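Local coordinates for tetratricopeptide TPR_2 repeat protein (PDB 5DJS), which belongs to the tetratricopeptide-repeat proteins, joining helical repeats to a GT-B-type glycosyltransferase family 41 region, and holds uridine-5'-diphosphate in this model, at residues I240-S245 against V265-A270; D285-P290 against L452-L457. The protein carries 1 engineered substitution. One frame throughout, in Å; residues are numbered along the deposited sequence.

Contact 1: residues I240-S245 against V265-A270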
loop_
_atom_site.group_PDB
_atom_site.type_symbol
_atom_site.label_atom_id
_atom_site.label_comp_id
_atom_site.label_asym_id
_atom_site.label_seq_id
_atom_site.Cartn_x
_atom_site.Cartn_y
_atom_site.Cartn_z
ATOM N N ILE A 240 -9.636 -16.183 14.215
ATOM C CA ILE A 240 -9.120 -15.781 12.915
ATOM C C ILE A 240 -8.404 -14.454 13.100
ATOM O O ILE A 240 -9.034 -13.460 13.464
ATOM C CB ILE A 240 -10.263 -15.651 11.888
ATOM C CG1 ILE A 240 -10.968 -17.005 11.731
ATOM C CG2 ILE A 240 -9.721 -15.169 10.545
ATOM C CD1 ILE A 240 -12.182 -17.011 10.832
ATOM N N LEU A 241 -7.092 -14.444 12.876
ATOM C CA LEU A 241 -6.302 -13.217 12.984
ATOM C C LEU A 241 -5.946 -12.798 11.577
ATOM O O LEU A 241 -5.508 -13.634 10.780
ATOM C CB LEU A 241 -5.048 -13.448 13.814
ATOM C CG LEU A 241 -4.355 -12.194 14.350
ATOM C CD1 LEU A 241 -5.166 -11.510 15.437
ATOM C CD2 LEU A 241 -2.973 -12.564 14.890
ATOM N N VAL A 242 -6.150 -11.516 11.272
ATOM C CA VAL A 242 -5.976 -10.998 9.913
ATOM C C VAL A 242 -4.894 -9.926 9.875
ATOM O O VAL A 242 -4.956 -8.924 10.600
ATOM C CB VAL A 242 -7.285 -10.426 9.328
ATOM C CG1 VAL A 242 -7.130 -10.145 7.836
ATOM C CG2 VAL A 242 -8.437 -11.402 9.538
ATOM N N ASP A 243 -3.893 -10.177 9.032
ATOM C CA ASP A 243 -2.833 -9.215 8.736
ATOM C C ASP A 243 -3.329 -8.280 7.651
ATOM O O ASP A 243 -3.439 -8.673 6.491
ATOM C CB ASP A 243 -1.577 -9.929 8.237
ATOM C CG ASP A 243 -0.575 -8.975 7.612
ATOM O OD1 ASP A 243 -0.326 -7.894 8.213
ATOM O OD2 ASP A 243 -0.057 -9.313 6.518
ATOM N N LEU A 244 -3.607 -7.050 8.041
ATOM C CA LEU A 244 -4.029 -6.019 7.110
ATOM C C LEU A 244 -2.868 -5.231 6.513
ATOM O O LEU A 244 -3.041 -4.639 5.453
ATOM C CB LEU A 244 -4.999 -5.051 7.800
ATOM C CG LEU A 244 -6.516 -5.194 7.606
ATOM C CD1 LEU A 244 -7.001 -6.598 7.298
ATOM C CD2 LEU A 244 -7.193 -4.654 8.854
ATOM N N SER A 245 -1.711 -5.207 7.180
ATOM C CA SER A 245 -0.596 -4.351 6.756
ATOM C C SER A 245 0.338 -4.951 5.710
ATOM O O SER A 245 0.742 -4.247 4.785
ATOM C CB SER A 245 0.221 -3.873 7.957
ATOM O OG SER A 245 -0.506 -2.898 8.698
ATOM N N VAL A 265 -4.600 -15.104 8.412
ATOM C CA VAL A 265 -4.964 -14.635 7.075
ATOM C C VAL A 265 -4.281 -13.307 6.764
ATOM O O VAL A 265 -4.238 -12.405 7.615
ATOM C CB VAL A 265 -6.484 -14.371 6.997
ATOM C CG1 VAL A 265 -6.890 -13.862 5.622
ATOM C CG2 VAL A 265 -7.281 -15.614 7.350
ATOM N N THR A 266 -3.776 -13.168 5.538
ATOM C CA THR A 266 -3.293 -11.860 5.047
ATOM C C THR A 266 -4.242 -11.368 3.939
ATOM O O THR A 266 -4.594 -12.124 3.030
ATOM C CB THR A 266 -1.797 -11.906 4.618
ATOM O OG1 THR A 266 -1.286 -10.571 4.500
ATOM C CG2 THR A 266 -1.565 -12.677 3.308
ATOM N N TRP A 267 -4.675 -10.115 4.043
ATOM C CA TRP A 267 -5.698 -9.559 3.153
ATOM C C TRP A 267 -5.598 -8.025 3.087
ATOM O O TRP A 267 -5.195 -7.380 4.073
ATOM C CB TRP A 267 -7.106 -9.969 3.632
ATOM C CG TRP A 267 -8.221 -9.225 2.930
ATOM C CD1 TRP A 267 -8.613 -9.367 1.629
ATOM C CD2 TRP A 267 -9.066 -8.216 3.492
ATOM N NE1 TRP A 267 -9.649 -8.511 1.346
ATOM C CE2 TRP A 267 -9.948 -7.794 2.473
ATOM C CE3 TRP A 267 -9.172 -7.634 4.760
ATOM C CZ2 TRP A 267 -10.912 -6.812 2.678
ATOM C CZ3 TRP A 267 -10.136 -6.649 4.970
ATOM C CH2 TRP A 267 -10.992 -6.249 3.932
ATOM N N LEU A 268 -5.946 -7.470 1.917
ATOM C CA LEU A 268 -6.123 -6.025 1.685
ATOM C C LEU A 268 -4.873 -5.325 1.154
ATOM O O LEU A 268 -4.917 -4.728 0.093
ATOM C CB LEU A 268 -6.679 -5.300 2.921
ATOM C CG LEU A 268 -7.144 -3.862 2.757
ATOM C CD1 LEU A 268 -8.477 -3.841 2.063
ATOM C CD2 LEU A 268 -7.310 -3.207 4.107
ATOM N N ALA A 269 -3.770 -5.413 1.884
ATOM C CA ALA A 269 -2.514 -4.766 1.500
ATOM C C ALA A 269 -1.615 -5.702 0.706
ATOM O O ALA A 269 -0.769 -5.245 -0.063
ATOM C CB ALA A 269 -1.780 -4.262 2.741
ATOM N N ALA A 270 -1.793 -7.006 0.891
ATOM C CA ALA A 270 -0.948 -7.991 0.254
ATOM C C ALA A 270 -1.019 -7.840 -1.249
ATOM O O ALA A 270 -2.102 -7.747 -1.809
ATOM C CB ALA A 270 -1.360 -9.393 0.669
#
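D243 makes three hydrogen bonds to the 265-270 segment. Its backbone N donates to V265 O at 2.7 Å, with an N-H...O angle of 163°. Its carbonyl O receives W267 N at 3.1 Å. Carboxylate OD2 accepts from T266 OG1 at 2.7 Å. That hydroxyl arrives on the anti side of OD2, 30° out of the carboxylate plane; with CG anti to the backbone N (chi1 166°), the acid lies alongside T266, and its other oxygen, OD1, is held by W246 N. V265 N completes the ladder by bonding to L241 O at 2.9 Å. V242 pairs with V265 and D243 with T266 in parallel register; helix 253-257 connects the two strands as a beta-alpha-beta crossover in the six-stranded, Rossmann-like sheet. The two valines meet at van der Waals range, CG1 to CG1 4.3 Å, and Y167 and V283 pack against them. Beyond this tightly paired part the chains spread: CA atoms are 4.6 Å apart at D243-T266 but 5.6 Å at L244-W267. There L244 CD1 meets W267 CE3 obliquely at 3.5 Å, while the indole NE1 is tied to Y308 O. A269, in the loop, is the partly exposed member of this otherwise buried contact.

Contact 2: residues D285-P290 against L452-L457; sequences DQHLCP and LRWAGL
W454 reaches across to D285 with the nitrogen of its indole: NE1 donates to OD1 at 3.2 Å, along a nearly straight N-H...O line. With its CG anti to the carbonyl carbon (chi1 -70°), W454 carries the indole out toward D285. The oxygen lies in the indole plane, at the ring edge, yet its donor comes from above the carboxylate plane. L288 N approaches the same oxygen from the opposite face, at 2.9 Å, so OD1 is held from both the helix end and its own loop. The first torsion of D285 (chi1 78°) puts CG between the backbone N and the carbonyl carbon, folding the carboxylate back over the turn to meet L288 N. The second oxygen, OD2, is bound by S450 OG, and these partners together fix the rotation of the acid.

H287 lies between W454 and R453, touching both. Its CD2 sits over one face of the W454 indole, offset toward the rim, but the rings are neither stacked nor edge-to-face: the imidazole and six-membered-ring centroids are 4.3 Å apart, with planes inclined at 42°. A CH-pi contact covers a face of the imidazole, R453 CD lying 3.9 Å from the ring centroid. The arginine chain runs extended from CG to NE, taking its methylenes past the histidine and its NE to a salt bridge with E439. At the surface, Q286 OE1 stands 3.7 Å from W454 CH2, its amide almost coplanar with the indole.

An Asx motif, D285 OD1 with L288 N, lies at the end of strand 281-285; across the contact, helix 447-454 ends in a Schellman motif. Its C-prime residue G456 has positive phi, with L457 N bonded to L452 O at 2.8 Å and G456 N to R453 O at 3.3 Å.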
loop_
_atom_site.group_PDB
_atom_site.type_symbol
_atom_site.label_atom_id
_atom_site.label_comp_id
_atom_site.label_asym_id
_atom_site.label_seq_id
_atom_site.Cartn_x
_atom_site.Cartn_y
_atom_site.Cartn_z
ATOM N N ASP A 285 -8.901 -12.891 -5.243
ATOM C CA ASP A 285 -10.083 -13.210 -6.060
ATOM C C ASP A 285 -9.684 -13.864 -7.388
ATOM O O ASP A 285 -8.490 -14.005 -7.677
ATOM C CB ASP A 285 -11.002 -11.988 -6.241
ATOM C CG ASP A 285 -10.508 -10.994 -7.271
ATOM O OD1 ASP A 285 -10.296 -11.399 -8.437
ATOM O OD2 ASP A 285 -10.413 -9.789 -6.930
ATOM N N GLN A 286 -10.675 -14.263 -8.181
ATOM C CA GLN A 286 -10.439 -15.152 -9.330
ATOM C C GLN A 286 -9.725 -14.501 -10.503
ATOM O O GLN A 286 -9.007 -15.178 -11.230
ATOM C CB GLN A 286 -11.750 -15.757 -9.809
ATOM C CG GLN A 286 -12.399 -16.660 -8.782
ATOM C CD GLN A 286 -13.720 -17.208 -9.269
ATOM O OE1 GLN A 286 -14.617 -16.450 -9.658
ATOM N NE2 GLN A 286 -13.852 -18.528 -9.259
ATOM N N HIS A 287 -9.930 -13.200 -10.683
ATOM C CA HIS A 287 -9.192 -12.425 -11.684
ATOM C C HIS A 287 -7.834 -11.980 -11.151
ATOM O O HIS A 287 -6.837 -11.990 -11.885
ATOM C CB HIS A 287 -10.002 -11.210 -12.120
ATOM C CG HIS A 287 -11.332 -11.556 -12.718
ATOM N ND1 HIS A 287 -11.507 -12.609 -13.591
ATOM C CD2 HIS A 287 -12.546 -10.970 -12.587
ATOM C CE1 HIS A 287 -12.775 -12.666 -13.960
ATOM N NE2 HIS A 287 -13.426 -11.682 -13.364
ATOM N N LEU A 288 -7.801 -11.601 -9.875
ATOM C CA LEU A 288 -6.589 -11.096 -9.223
ATOM C C LEU A 288 -5.453 -12.114 -9.106
ATOM O O LEU A 288 -4.289 -11.735 -9.237
ATOM C CB LEU A 288 -6.922 -10.537 -7.828
ATOM C CG LEU A 288 -5.792 -9.838 -7.050
ATOM C CD1 LEU A 288 -5.300 -8.598 -7.782
ATOM C CD2 LEU A 288 -6.248 -9.464 -5.652
ATOM N N CYS A 289 -5.797 -13.382 -8.855
ATOM C CA CYS A 289 -4.828 -14.469 -8.635
ATOM C C CYS A 289 -4.952 -15.493 -9.776
ATOM O O CYS A 289 -5.865 -16.325 -9.751
ATOM C CB CYS A 289 -5.116 -15.159 -7.282
ATOM S SG CYS A 289 -5.272 -14.086 -5.823
ATOM N N PRO A 290 -4.046 -15.451 -10.781
ATOM C CA PRO A 290 -4.243 -16.295 -11.983
ATOM C C PRO A 290 -4.107 -17.800 -11.741
ATOM O O PRO A 290 -3.538 -18.187 -10.743
ATOM C CB PRO A 290 -3.154 -15.806 -12.943
ATOM C CG PRO A 290 -2.094 -15.245 -12.063
ATOM C CD PRO A 290 -2.815 -14.648 -10.882
ATOM N N LEU A 452 -11.823 -3.888 -12.887
ATOM C CA LEU A 452 -12.471 -3.597 -14.160
ATOM C C LEU A 452 -13.280 -4.788 -14.706
ATOM O O LEU A 452 -14.420 -4.611 -15.153
ATOM C CB LEU A 452 -11.432 -3.129 -15.193
ATOM C CG LEU A 452 -10.727 -1.787 -14.933
ATOM C CD1 LEU A 452 -9.661 -1.561 -15.982
ATOM C CD2 LEU A 452 -11.691 -0.610 -14.917
ATOM N N ARG A 453 -12.709 -5.989 -14.659
ATOM C CA ARG A 453 -13.430 -7.193 -15.090
ATOM C C ARG A 453 -14.724 -7.415 -14.275
ATOM O O ARG A 453 -15.791 -7.632 -14.848
ATOM C CB ARG A 453 -12.533 -8.429 -15.005
ATOM C CG ARG A 453 -11.461 -8.497 -16.084
ATOM C CD ARG A 453 -10.865 -9.897 -16.194
ATOM N NE ARG A 453 -9.828 -9.980 -17.228
ATOM C CZ ARG A 453 -10.041 -10.012 -18.553
ATOM N NH1 ARG A 453 -11.272 -9.962 -19.074
ATOM N NH2 ARG A 453 -8.995 -10.090 -19.377
ATOM N N TRP A 454 -14.624 -7.312 -12.951
ATOM C CA TRP A 454 -15.791 -7.453 -12.063
ATOM C C TRP A 454 -16.842 -6.347 -12.216
ATOM O O TRP A 454 -17.999 -6.564 -11.867
ATOM C CB TRP A 454 -15.363 -7.521 -10.590
ATOM C CG TRP A 454 -14.645 -8.777 -10.207
ATOM C CD1 TRP A 454 -13.382 -8.872 -9.714
ATOM C CD2 TRP A 454 -15.153 -10.118 -10.274
ATOM N NE1 TRP A 454 -13.063 -10.189 -9.467
ATOM C CE2 TRP A 454 -14.134 -10.975 -9.795
ATOM C CE3 TRP A 454 -16.368 -10.678 -10.691
ATOM C CZ2 TRP A 454 -14.289 -12.367 -9.729
ATOM C CZ3 TRP A 454 -16.527 -12.063 -10.623
ATOM C CH2 TRP A 454 -15.490 -12.892 -10.145
ATOM N N ALA A 455 -16.448 -5.174 -12.714
ATOM C CA ALA A 455 -17.381 -4.063 -12.925
ATOM C C ALA A 455 -17.909 -3.971 -14.378
ATOM O O ALA A 455 -18.501 -2.959 -14.756
ATOM C CB ALA A 455 -16.717 -2.755 -12.508
ATOM N N GLY A 456 -17.696 -5.013 -15.186
ATOM C CA GLY A 456 -18.187 -5.041 -16.568
ATOM C C GLY A 456 -17.267 -4.420 -17.612
ATOM O O GLY A 456 -17.496 -4.588 -18.806
ATOM N N LEU A 457 -16.199 -3.752 -17.177
ATOM C CA LEU A 457 -15.348 -2.958 -18.061
ATOM C C LEU A 457 -14.106 -3.718 -18.565
ATOM O O LEU A 457 -13.009 -3.187 -18.559
ATOM C CB LEU A 457 -14.954 -1.660 -17.343
ATOM C CG LEU A 457 -16.118 -0.764 -16.895
ATOM C CD1 LEU A 457 -15.663 0.281 -15.894
ATOM C CD2 LEU A 457 -16.761 -0.074 -18.083
#

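How the contacts relate
Contact 1 closes before contact 2 opens along the chain, and their centres lie 20 Å apart; the nearest atoms are about 6 Å from each other, without touching. Both draw on the same parallel sheet: strand 263-266 of contact 1 neighbours strand 281-285, whose end carries the 285-290 loop of contact 2. Contact 1 joins neighbouring strands of that sheet and the loops that follow them, whereas contact 2 spans 161 intervening residues to helix 447-454, which follows strand 435-438 of the second six-stranded sheet. This is consistent with the two Rossmann-like halves of a GT-B fold being joined there. Y308 lies near both contacts: its O receives W267 NE1, and its N bonds weakly to D285 OD2.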